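Local coordinates for Sts-2 protein (Mus musculus, PDB 3D4I) that acts as an acid-dependent phosphatase through this 2H-phosphatase (PGM) domain, within a protein that interferes with CBL-mediated down-regulation of receptor-type tyrosine kinases, at residues P65-S69 / C70-Q74; L111-E114 / K115-I119; K130-A133 / S134-L138. One frame throughout, in Å; residues are numbered along the deposited sequence.

Contact 1 (P65-S69 / C70-Q74); sequences PPLSS and CGIFQ
Ser68 caps the N terminus of helix 69-85 by taking a hydrogen bond from the backbone of Gly71. The bond from Gly71 N to Ser68 OG is 2.9 Å long and fairly straight, with an N-H...O angle of 161°. Ser68 is the N-cap residue. Its OG sits between the backbone N and the carbonyl carbon (chi1 64°), and this turns the hydroxyl back over the first helical turn. Ser68 OG also bonds to the carboxylate of Glu19, so both the helix and a neighbouring loop grip it.

Two backbone bonds of the first turn follow. Ile72 N reaches Ser68 O at 3.0 Å, and Phe73 N reaches Ser69 O at 3.0 Å. The side chain of Ile72 can be followed outward from there. Its CB lies 3.5 Å from Ser69 O. CG1 lies ahead of the Ser68 carbonyl oxygen, 3.4 Å from Ser68 O, and packs against Leu67 CB at 4.0 Å. CD1 continues past the same carbonyl oxygen, 3.8 Å from Ser68 O. Leu67 CD1 comes to 4.1 Å from Gly71 O, a methyl against a carbonyl oxygen. Leu67 and Ile72 also meet helix 98-111, at Thr103 and His106. Phe73 stacks on Phe73 of the second subunit, which puts this helix start at the dimer interface.

With an alanine in place of Ser68, Gly71 N is likely to lose its cap and Glu19 its hydroxyl partner. Cys70 N, another amide of the first turn, bonds to Asn46 OD1. The amides of Cys70 and Gly71 are thus met by side-chain oxygens. A hydroxyl and an amide oxygen do for them what the carbonyls of a preceding helical turn would do.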
loop_
_atom_site.group_PDB
_atom_site.type_symbol
_atom_site.label_atom_id
_atom_site.label_comp_id
_atom_site.label_asym_id
_atom_site.label_seq_id
_atom_site.Cartn_x
_atom_site.Cartn_y
_atom_site.Cartn_z
ATOM N N PRO A 65 15.284 3.451 10.733
ATOM C CA PRO A 65 13.844 3.211 10.841
ATOM C C PRO A 65 13.323 2.079 9.934
ATOM O O PRO A 65 13.915 1.815 8.872
ATOM C CB PRO A 65 13.243 4.568 10.478
ATOM C CG PRO A 65 14.259 5.145 9.489
ATOM C CD PRO A 65 15.594 4.710 10.025
ATOM N N PRO A 66 12.237 1.405 10.356
ATOM C CA PRO A 66 11.641 0.349 9.564
ATOM C C PRO A 66 10.776 0.870 8.431
ATOM O O PRO A 66 10.470 2.066 8.362
ATOM C CB PRO A 66 10.765 -0.378 10.582
ATOM C CG PRO A 66 10.302 0.709 11.495
ATOM C CD PRO A 66 11.527 1.573 11.645
ATOM N N LEU A 67 10.373 -0.031 7.549
ATOM C CA LEU A 67 9.378 0.304 6.550
ATOM C C LEU A 67 8.066 0.575 7.272
ATOM O O LEU A 67 7.770 -0.062 8.264
ATOM C CB LEU A 67 9.160 -0.897 5.630
ATOM C CG LEU A 67 10.299 -1.228 4.669
ATOM C CD1 LEU A 67 9.912 -2.455 3.846
ATOM C CD2 LEU A 67 10.578 -0.051 3.805
ATOM N N SER A 68 7.282 1.502 6.762
ATOM C CA SER A 68 5.882 1.656 7.189
ATOM C C SER A 68 5.065 0.510 6.646
ATOM O O SER A 68 5.550 -0.261 5.796
ATOM C CB SER A 68 5.327 2.963 6.643
ATOM O OG SER A 68 5.298 2.903 5.213
ATOM N N SER A 69 3.819 0.385 7.106
ATOM C CA SER A 69 2.895 -0.595 6.522
ATOM C C SER A 69 2.754 -0.404 4.999
ATOM O O SER A 69 2.705 -1.374 4.237
ATOM C CB SER A 69 1.527 -0.457 7.193
ATOM O OG SER A 69 1.665 -0.750 8.588
ATOM N N CYS A 70 2.712 0.849 4.565
ATOM C CA CYS A 70 2.612 1.157 3.129
ATOM C C CYS A 70 3.911 0.746 2.391
ATOM O O CYS A 70 3.846 0.202 1.293
ATOM C CB CYS A 70 2.335 2.643 2.934
ATOM S SG CYS A 70 2.054 3.118 1.214
ATOM N N GLY A 71 5.074 0.971 3.004
ATOM C CA GLY A 71 6.355 0.509 2.405
ATOM C C GLY A 71 6.388 -1.002 2.202
ATOM O O GLY A 71 6.900 -1.507 1.191
ATOM N N ILE A 72 5.873 -1.732 3.184
ATOM C CA ILE A 72 5.758 -3.198 3.081
ATOM C C ILE A 72 4.855 -3.579 1.922
ATOM O O ILE A 72 5.188 -4.488 1.162
ATOM C CB ILE A 72 5.216 -3.833 4.404
ATOM C CG1 ILE A 72 6.229 -3.632 5.548
ATOM C CG2 ILE A 72 4.905 -5.325 4.209
ATOM C CD1 ILE A 72 5.614 -3.839 6.990
ATOM N N PHE A 73 3.691 -2.925 1.817
ATOM C CA PHE A 73 2.796 -3.113 0.670
ATOM C C PHE A 73 3.518 -2.838 -0.667
ATOM O O PHE A 73 3.394 -3.639 -1.597
ATOM C CB PHE A 73 1.504 -2.270 0.821
ATOM C CG PHE A 73 1.011 -1.640 -0.475
ATOM C CD1 PHE A 73 0.330 -2.410 -1.436
ATOM C CD2 PHE A 73 1.218 -0.285 -0.723
ATOM C CE1 PHE A 73 -0.124 -1.821 -2.631
ATOM C CE2 PHE A 73 0.754 0.323 -1.932
ATOM C CZ PHE A 73 0.094 -0.467 -2.878
ATOM N N GLN A 74 4.265 -1.723 -0.762
ATOM C CA GLN A 74 4.959 -1.392 -2.005
ATOM C C GLN A 74 5.971 -2.481 -2.380
ATOM O O GLN A 74 6.034 -2.893 -3.530
ATOM C CB GLN A 74 5.650 -0.028 -1.909
ATOM C CG GLN A 74 4.666 1.130 -1.615
ATOM C CD GLN A 74 5.393 2.367 -1.137
ATOM O OE1 GLN A 74 6.480 2.277 -0.572
ATOM N NE2 GLN A 74 4.808 3.519 -1.381
#

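Contact 2 (L111-E114 / K115-I119); sequences LKLE and KKLKI
Leu113 O accepts two backbone N-H groups in a single alpha turn (113-117) that follows the Schellman motif closing helix 98-111. The bond from Leu117 N is 2.9 Å long and almost straight at 177°, with the donor nearly in line with the Leu113 carbonyl. The bond from Lys116 N to Leu113 O is weak and bent. Lys112 is where the chain leaves the helix, and its positive phi of 67° starts the change of direction.

Two waters brace the turn. One gives a hydrogen bond to Lys112 O and takes one from Lys115 N. The other donates to both Glu114 O and Leu117 O, at 2.8 Å from each oxygen. These two carbonyl oxygens are both acceptors, and the water lets them share a donor. Glu114 O is also bonded by Asn152.

The side chains of Leu113, Lys116 and Leu117 point the same way. Leu113 CG is anti to its carbonyl carbon (chi1 -64°), which turns one methyl to each of these neighbours. Leu113 and Leu117 also rest on Leu108 of helix 98-111 and Val89 of strand 89-94, so the turn joins the helix end to the sheet. The aliphatic part of Lys116 runs beside Leu113, with Lys116 CD 3.8 Å from Leu113 CD2. Leu113 CD1 meets Leu117 CD1 at 4.0 Å.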
loop_
_atom_site.group_PDB
_atom_site.type_symbol
_atom_site.label_atom_id
_atom_site.label_comp_id
_atom_site.label_asym_id
_atom_site.label_seq_id
_atom_site.Cartn_x
_atom_site.Cartn_y
_atom_site.Cartn_z
ATOM N N LEU A 111 8.278 -13.341 -4.525
ATOM C CA LEU A 111 8.893 -14.137 -5.596
ATOM C C LEU A 111 8.907 -15.639 -5.293
ATOM O O LEU A 111 9.221 -16.435 -6.169
ATOM C CB LEU A 111 10.349 -13.706 -5.789
ATOM C CG LEU A 111 10.982 -13.025 -7.009
ATOM C CD1 LEU A 111 10.189 -13.114 -8.341
ATOM C CD2 LEU A 111 11.457 -11.641 -6.726
ATOM N N LYS A 112 8.640 -16.011 -4.042
ATOM C CA LYS A 112 8.739 -17.392 -3.547
ATOM C C LYS A 112 10.179 -17.922 -3.507
ATOM O O LYS A 112 10.426 -19.143 -3.584
ATOM C CB LYS A 112 7.818 -18.347 -4.323
ATOM C CG LYS A 112 6.350 -18.002 -4.206
ATOM C CD LYS A 112 5.471 -18.936 -5.047
ATOM C CE LYS A 112 4.110 -18.291 -5.366
ATOM N NZ LYS A 112 3.604 -17.442 -4.255
ATOM N N LEU A 113 11.112 -16.999 -3.318
ATOM C CA LEU A 113 12.531 -17.303 -3.338
ATOM C C LEU A 113 13.221 -17.045 -2.006
ATOM O O LEU A 113 14.441 -17.126 -1.920
ATOM C CB LEU A 113 13.208 -16.489 -4.457
ATOM C CG LEU A 113 12.759 -16.814 -5.881
ATOM C CD1 LEU A 113 13.446 -15.835 -6.840
ATOM C CD2 LEU A 113 13.104 -18.255 -6.246
ATOM N N GLU A 114 12.449 -16.745 -0.961
ATOM C CA GLU A 114 13.031 -16.335 0.322
ATOM C C GLU A 114 13.872 -17.416 1.027
ATOM O O GLU A 114 14.782 -17.102 1.788
ATOM C CB GLU A 114 11.965 -15.751 1.269
ATOM C CG GLU A 114 11.078 -16.794 1.992
ATOM C CD GLU A 114 9.875 -17.292 1.183
ATOM O OE1 GLU A 114 9.953 -17.392 -0.056
ATOM O OE2 GLU A 114 8.835 -17.617 1.812
ATOM N N LYS A 115 13.569 -18.682 0.763
ATOM C CA LYS A 115 14.375 -19.774 1.322
ATOM C C LYS A 115 15.468 -20.242 0.350
ATOM O O LYS A 115 16.436 -20.867 0.764
ATOM C CB LYS A 115 13.487 -20.956 1.697
ATOM C CG LYS A 115 12.318 -20.629 2.609
ATOM C CD LYS A 115 11.388 -21.842 2.665
ATOM C CE LYS A 115 10.057 -21.522 3.335
ATOM N NZ LYS A 115 9.235 -22.768 3.482
ATOM N N LYS A 116 15.299 -19.949 -0.934
ATOM C CA LYS A 116 16.269 -20.318 -1.955
ATOM C C LYS A 116 17.449 -19.348 -1.980
ATOM O O LYS A 116 18.596 -19.777 -1.994
ATOM C CB LYS A 116 15.604 -20.408 -3.339
ATOM C CG LYS A 116 16.559 -20.718 -4.467
ATOM C CD LYS A 116 15.831 -20.875 -5.797
ATOM C CE LYS A 116 16.815 -20.876 -6.979
ATOM N NZ LYS A 116 17.726 -22.062 -6.996
ATOM N N LEU A 117 17.169 -18.046 -1.976
ATOM C CA LEU A 117 18.234 -17.050 -2.045
ATOM C C LEU A 117 18.462 -16.380 -0.704
ATOM O O LEU A 117 17.506 -15.934 -0.068
ATOM C CB LEU A 117 17.903 -15.988 -3.096
ATOM C CG LEU A 117 17.582 -16.493 -4.499
ATOM C CD1 LEU A 117 17.207 -15.338 -5.437
ATOM C CD2 LEU A 117 18.781 -17.268 -5.055
ATOM N N LYS A 118 19.723 -16.288 -0.296
ATOM C CA LYS A 118 20.088 -15.525 0.882
ATOM C C LYS A 118 20.389 -14.085 0.517
ATOM O O LYS A 118 21.026 -13.806 -0.512
ATOM C CB LYS A 118 21.326 -16.113 1.582
ATOM C CG LYS A 118 21.275 -17.601 1.846
ATOM C CD LYS A 118 22.358 -18.013 2.837
ATOM C CE LYS A 118 22.587 -19.508 2.774
ATOM N NZ LYS A 118 21.338 -20.275 3.081
ATOM N N ILE A 119 19.973 -13.176 1.390
ATOM C CA ILE A 119 20.238 -11.760 1.205
ATOM C C ILE A 119 21.677 -11.498 1.561
ATOM O O ILE A 119 22.106 -11.789 2.681
ATOM C CB ILE A 119 19.306 -10.878 2.067
ATOM C CG1 ILE A 119 17.832 -11.068 1.650
ATOM C CG2 ILE A 119 19.741 -9.396 2.000
ATOM C CD1 ILE A 119 16.817 -10.641 2.734
HETATM O O HOH W 1 12.097 -19.975 -1.640
HETATM O O HOH W 2 15.743 -14.525 1.582
#

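Contact 3 (K130-A133 / S134-L138); sequences KWEA and SKATL
Ala133 and Ala136 are the ends of a type I beta turn, with Ser134 and Lys135 at its two corners. Ala136 N donates to Ala133 O at 2.9 Å, with an N-H...O angle of 156°. The donor stands well above the plane of the Ala133 carbonyl rather than on a lone pair. The methyl of Ala136 comes to the same oxygen. Its CB points toward the preceding residues and lies only 3.0 Å from Ala133 O, so the amide and the methyl of one residue crowd a single atom.

Ser134 takes the first corner with helical backbone angles (phi -57°, psi -34°). Before the turn, Glu132 CB lies 4.2 Å from Ala136 CB, a loose approach. The far end of Glu132 is committed to another region: OE2 forms a salt bridge with Arg99.

The turn belongs to the surface loop between strand 119-121 and helix 143-148. Ala133 rests on Asn63 in the loop ahead of helix 69-85, while Arg99 anchors Glu132 to the start of helix 98-111.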
loop_
_atom_site.group_PDB
_atom_site.type_symbol
_atom_site.label_atom_id
_atom_site.label_comp_id
_atom_site.label_asym_id
_atom_site.label_seq_id
_atom_site.Cartn_x
_atom_site.Cartn_y
_atom_site.Cartn_z
ATOM N N LYS A 130 27.362 11.284 4.315
ATOM C CA LYS A 130 26.961 12.684 4.369
ATOM C C LYS A 130 25.494 12.850 4.765
ATOM O O LYS A 130 25.147 13.829 5.417
ATOM C CB LYS A 130 27.172 13.310 2.985
ATOM C CG LYS A 130 26.759 14.780 2.827
ATOM C CD LYS A 130 27.764 15.705 3.467
ATOM C CE LYS A 130 29.017 15.845 2.622
ATOM N NZ LYS A 130 30.012 16.746 3.295
ATOM N N TRP A 131 24.648 11.900 4.355
ATOM C CA TRP A 131 23.207 12.003 4.578
ATOM C C TRP A 131 22.689 11.112 5.692
ATOM O O TRP A 131 21.477 10.945 5.835
ATOM C CB TRP A 131 22.439 11.729 3.276
ATOM C CG TRP A 131 22.769 12.726 2.225
ATOM C CD1 TRP A 131 23.165 14.032 2.420
ATOM C CD2 TRP A 131 22.738 12.522 0.811
ATOM N NE1 TRP A 131 23.374 14.644 1.211
ATOM C CE2 TRP A 131 23.117 13.739 0.208
ATOM C CE3 TRP A 131 22.415 11.426 -0.010
ATOM C CZ2 TRP A 131 23.180 13.899 -1.179
ATOM C CZ3 TRP A 131 22.482 11.587 -1.399
ATOM C CH2 TRP A 131 22.858 12.821 -1.964
ATOM N N GLU A 132 23.605 10.562 6.488
ATOM C CA GLU A 132 23.254 9.704 7.620
ATOM C C GLU A 132 23.961 10.177 8.890
ATOM O O GLU A 132 24.955 10.900 8.823
ATOM C CB GLU A 132 23.602 8.244 7.326
ATOM C CG GLU A 132 22.856 7.636 6.134
ATOM C CD GLU A 132 21.477 7.101 6.484
ATOM O OE1 GLU A 132 21.168 6.887 7.676
ATOM O OE2 GLU A 132 20.680 6.891 5.556
ATOM N N ALA A 133 23.427 9.792 10.048
ATOM C CA ALA A 133 24.083 10.099 11.332
ATOM C C ALA A 133 25.437 9.413 11.414
ATOM O O ALA A 133 25.588 8.286 10.952
ATOM C CB ALA A 133 23.200 9.667 12.509
ATOM N N SER A 134 26.422 10.085 12.011
ATOM C CA SER A 134 27.791 9.550 12.074
ATOM C C SER A 134 27.863 8.189 12.747
ATOM O O SER A 134 28.671 7.345 12.353
ATOM C CB SER A 134 28.727 10.528 12.778
ATOM O OG SER A 134 28.539 11.831 12.260
ATOM N N LYS A 135 27.000 7.976 13.740
ATOM C CA LYS A 135 26.964 6.721 14.494
ATOM C C LYS A 135 26.005 5.691 13.876
ATOM O O LYS A 135 25.768 4.628 14.455
ATOM C CB LYS A 135 26.666 6.983 15.984
ATOM C CG LYS A 135 25.300 7.613 16.289
ATOM C CD LYS A 135 25.139 7.922 17.789
ATOM C CE LYS A 135 23.716 7.626 18.290
ATOM N NZ LYS A 135 23.443 6.157 18.452
ATOM N N ALA A 136 25.479 5.998 12.687
ATOM C CA ALA A 136 24.594 5.073 11.960
ATOM C C ALA A 136 25.152 3.655 11.832
ATOM O O ALA A 136 24.418 2.688 12.014
ATOM C CB ALA A 136 24.245 5.621 10.576
ATOM N N THR A 137 26.444 3.528 11.533
ATOM C CA THR A 137 27.025 2.203 11.270
ATOM C C THR A 137 27.197 1.362 12.529
ATOM O O THR A 137 27.264 0.128 12.454
ATOM C CB THR A 137 28.367 2.261 10.497
ATOM O OG1 THR A 137 29.447 2.564 11.394
ATOM C CG2 THR A 137 28.301 3.286 9.361
ATOM N N LEU A 138 27.256 2.035 13.677
ATOM C CA LEU A 138 27.374 1.369 14.977
ATOM C C LEU A 138 26.039 0.774 15.398
ATOM O O LEU A 138 25.946 0.093 16.419
ATOM C CB LEU A 138 27.861 2.360 16.048
ATOM C CG LEU A 138 29.153 3.125 15.730
ATOM C CD1 LEU A 138 29.487 4.120 16.840
ATOM C CD2 LEU A 138 30.326 2.166 15.475
#

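Overall arrangement
The three contacts follow one another along the chain, none nested or crossed, all within the histidine phosphatase fold. Contact 1 comes first and ends the loop that leads into helix 69-85, at the dimer interface. Contact 2 closes the turn between helix 98-111 and strand 119-121, an outermost strand of the sheet within this chain. Contact 3 lies in the loop from that strand to helix 143-148. Helix 98-111 is common ground: its side chains meet residues of all three. Contacts 1 and 3 approach to about 6 Å between nearest atoms without touching. Contacts 2 and 3 lie on opposite sides of the chain's centre, with their own centres 29 Å apart.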